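PDB 5MMH: HTH-type transcriptional activator AmpR from Pseudomonas aeruginosa PAO1, which activates transcription of the beta-lactamase gene ampC by binding its promoter, and through its effector domain recognises muropeptides derived from the cell wall. Local coordinates for residues L59-R64 / Y182-L187. Residues are numbered along the deposited sequence; the frame is centred on the assembly and turned at random.
Sequences LDYAIR and YWLTRL
T185 grips A62 through both backbone and side chain, in the first hydrogen-bonded pair of the antiparallel strands 61-64 and 182-187. A62 N donates to T185 O, and A62 O takes two bonds in return: one from T185 N at 2.8 Å, the other from T185 OG1 at 2.9 Å. The two donors arrive from opposite faces of the carbonyl plane. Threonine suits the place because its first torsion (chi1 84°) sets OG1 where it can reach A62 O, while CG2 packs against R64 CG. A water links OG1 to R64 NH1, meeting the edge of the guanidinium group. Small A62 keeps its CB close to OG1, 3.7 Å away, and touches I54 of helix 54-57.

R64 and W183 form the next hydrogen-bonded pair; W183 N lies almost straight out from the carbonyl of R64, 2.9 Å from its O. Between these pairs, I63 faces L184 across a non-hydrogen-bonded position, where I63 CA approaches W183 O at 3.1 Å in a CA-H...O contact.

On the face it shares with I63, L184 meets the Y61 ring with both branches, and leucine's fork suits the task: CD2 stands over the centre of the ring, 4.0 Å from its centroid, in a CH-pi contact, and CD1 presses on Y61 CB and CG. A flat tyrosine ring fits here because its face takes a methyl group while its edge meets T185 O; M196 and R200 of helix 194-215 also touch it.

Where the strands part, water joins D60 O to L187 N. The flanking charges have partners farther out: D60 with R190, R186 with E192. Strand 61-66 also bonds to strand 13-19, and 181-187 to 73-86, placing this antiparallel pair centrally in the mixed sheet of the periplasmic-binding-protein-like LysR effector domain.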
# COMPACT_ATOMS: atom_id res chain seq x y z
N LEU A 59 13.31 -11.54 9.37
CA LEU A 59 13.26 -12.10 8.03
C LEU A 59 14.52 -12.91 7.73
O LEU A 59 15.62 -12.54 8.16
CB LEU A 59 13.13 -10.99 6.99
CG LEU A 59 11.97 -10.01 7.19
CD1 LEU A 59 11.90 -9.01 6.06
CD2 LEU A 59 10.70 -10.80 7.25
N ASP A 60 14.36 -14.02 7.00
CA ASP A 60 15.52 -14.63 6.37
C ASP A 60 15.92 -13.86 5.11
O ASP A 60 17.08 -13.50 4.94
CB ASP A 60 15.25 -16.12 6.06
CG ASP A 60 14.88 -16.92 7.32
OD1 ASP A 60 15.58 -16.78 8.34
OD2 ASP A 60 13.87 -17.67 7.31
N TYR A 61 14.95 -13.57 4.22
CA TYR A 61 15.16 -12.73 3.05
C TYR A 61 14.19 -11.55 3.01
O TYR A 61 13.05 -11.64 3.47
CB TYR A 61 14.95 -13.49 1.75
CG TYR A 61 16.00 -14.52 1.33
CD1 TYR A 61 17.31 -14.14 1.02
CD2 TYR A 61 15.65 -15.84 1.15
CE1 TYR A 61 18.27 -15.10 0.59
CE2 TYR A 61 16.58 -16.80 0.71
CZ TYR A 61 17.87 -16.42 0.43
OH TYR A 61 18.76 -17.38 0.02
N ALA A 62 14.63 -10.46 2.37
CA ALA A 62 13.76 -9.35 2.02
C ALA A 62 13.90 -9.02 0.54
O ALA A 62 15.02 -8.85 0.05
CB ALA A 62 14.07 -8.10 2.85
N ILE A 63 12.78 -8.93 -0.17
CA ILE A 63 12.76 -8.52 -1.57
C ILE A 63 12.39 -7.05 -1.63
O ILE A 63 11.35 -6.63 -1.11
CB ILE A 63 11.77 -9.36 -2.40
CG1 ILE A 63 12.19 -10.83 -2.43
CG2 ILE A 63 11.61 -8.76 -3.82
CD1 ILE A 63 11.12 -11.74 -3.06
N ARG A 64 13.23 -6.23 -2.26
CA ARG A 64 12.94 -4.80 -2.26
C ARG A 64 13.40 -4.20 -3.58
O ARG A 64 14.01 -4.88 -4.42
CB ARG A 64 13.58 -4.12 -1.06
CG ARG A 64 15.05 -4.32 -0.98
CD ARG A 64 15.52 -4.12 0.44
NE ARG A 64 15.22 -2.78 0.92
CZ ARG A 64 15.85 -2.19 1.93
NH1 ARG A 64 16.81 -2.85 2.59
NH2 ARG A 64 15.53 -0.95 2.28
N TYR A 182 14.18 -5.08 -8.80
CA TYR A 182 13.85 -5.85 -7.62
C TYR A 182 15.00 -6.78 -7.29
O TYR A 182 15.62 -7.36 -8.19
CB TYR A 182 12.55 -6.64 -7.84
CG TYR A 182 11.36 -5.71 -7.86
CD1 TYR A 182 10.91 -5.12 -6.68
CD2 TYR A 182 10.72 -5.38 -9.04
CE1 TYR A 182 9.83 -4.25 -6.67
CE2 TYR A 182 9.62 -4.51 -9.05
CZ TYR A 182 9.20 -3.95 -7.85
OH TYR A 182 8.14 -3.08 -7.82
N TRP A 183 15.30 -6.91 -6.00
CA TRP A 183 16.45 -7.64 -5.49
C TRP A 183 16.02 -8.61 -4.41
O TRP A 183 15.17 -8.28 -3.58
CB TRP A 183 17.50 -6.68 -4.89
CG TRP A 183 18.02 -5.66 -5.86
CD1 TRP A 183 17.41 -4.50 -6.26
CD2 TRP A 183 19.27 -5.72 -6.57
NE1 TRP A 183 18.20 -3.83 -7.16
CE2 TRP A 183 19.34 -4.56 -7.38
CE3 TRP A 183 20.33 -6.63 -6.60
CZ2 TRP A 183 20.44 -4.29 -8.20
CZ3 TRP A 183 21.41 -6.36 -7.41
CH2 TRP A 183 21.45 -5.21 -8.21
N LEU A 184 16.61 -9.80 -4.38
CA LEU A 184 16.51 -10.67 -3.22
C LEU A 184 17.70 -10.38 -2.30
O LEU A 184 18.85 -10.62 -2.67
CB LEU A 184 16.47 -12.13 -3.64
CG LEU A 184 16.46 -13.12 -2.48
CD1 LEU A 184 15.10 -13.11 -1.75
CD2 LEU A 184 16.77 -14.49 -3.01
N THR A 185 17.43 -9.83 -1.11
CA THR A 185 18.48 -9.41 -0.21
C THR A 185 18.47 -10.26 1.06
O THR A 185 17.46 -10.89 1.40
CB THR A 185 18.35 -7.92 0.16
OG1 THR A 185 17.42 -7.75 1.25
CG2 THR A 185 17.89 -7.11 -1.03
N ARG A 186 19.61 -10.26 1.74
CA ARG A 186 19.81 -11.02 2.97
C ARG A 186 20.91 -10.33 3.76
O ARG A 186 21.74 -9.61 3.19
CB ARG A 186 20.16 -12.49 2.64
CG ARG A 186 21.18 -13.12 3.55
CD ARG A 186 21.54 -14.53 3.10
NE ARG A 186 22.62 -14.51 2.14
CZ ARG A 186 23.90 -14.43 2.46
NH1 ARG A 186 24.26 -14.36 3.73
NH2 ARG A 186 24.83 -14.40 1.51
N LEU A 187 20.89 -10.50 5.08
CA LEU A 187 21.94 -9.93 5.92
C LEU A 187 23.24 -10.70 5.73
O LEU A 187 23.24 -11.93 5.72
CB LEU A 187 21.51 -9.95 7.39
CG LEU A 187 20.65 -8.77 7.86
CD1 LEU A 187 20.36 -8.85 9.36
CD2 LEU A 187 21.35 -7.47 7.52
O HOH W 1 18.99 -12.13 6.30
O HOH W 2 17.68 -5.43 2.70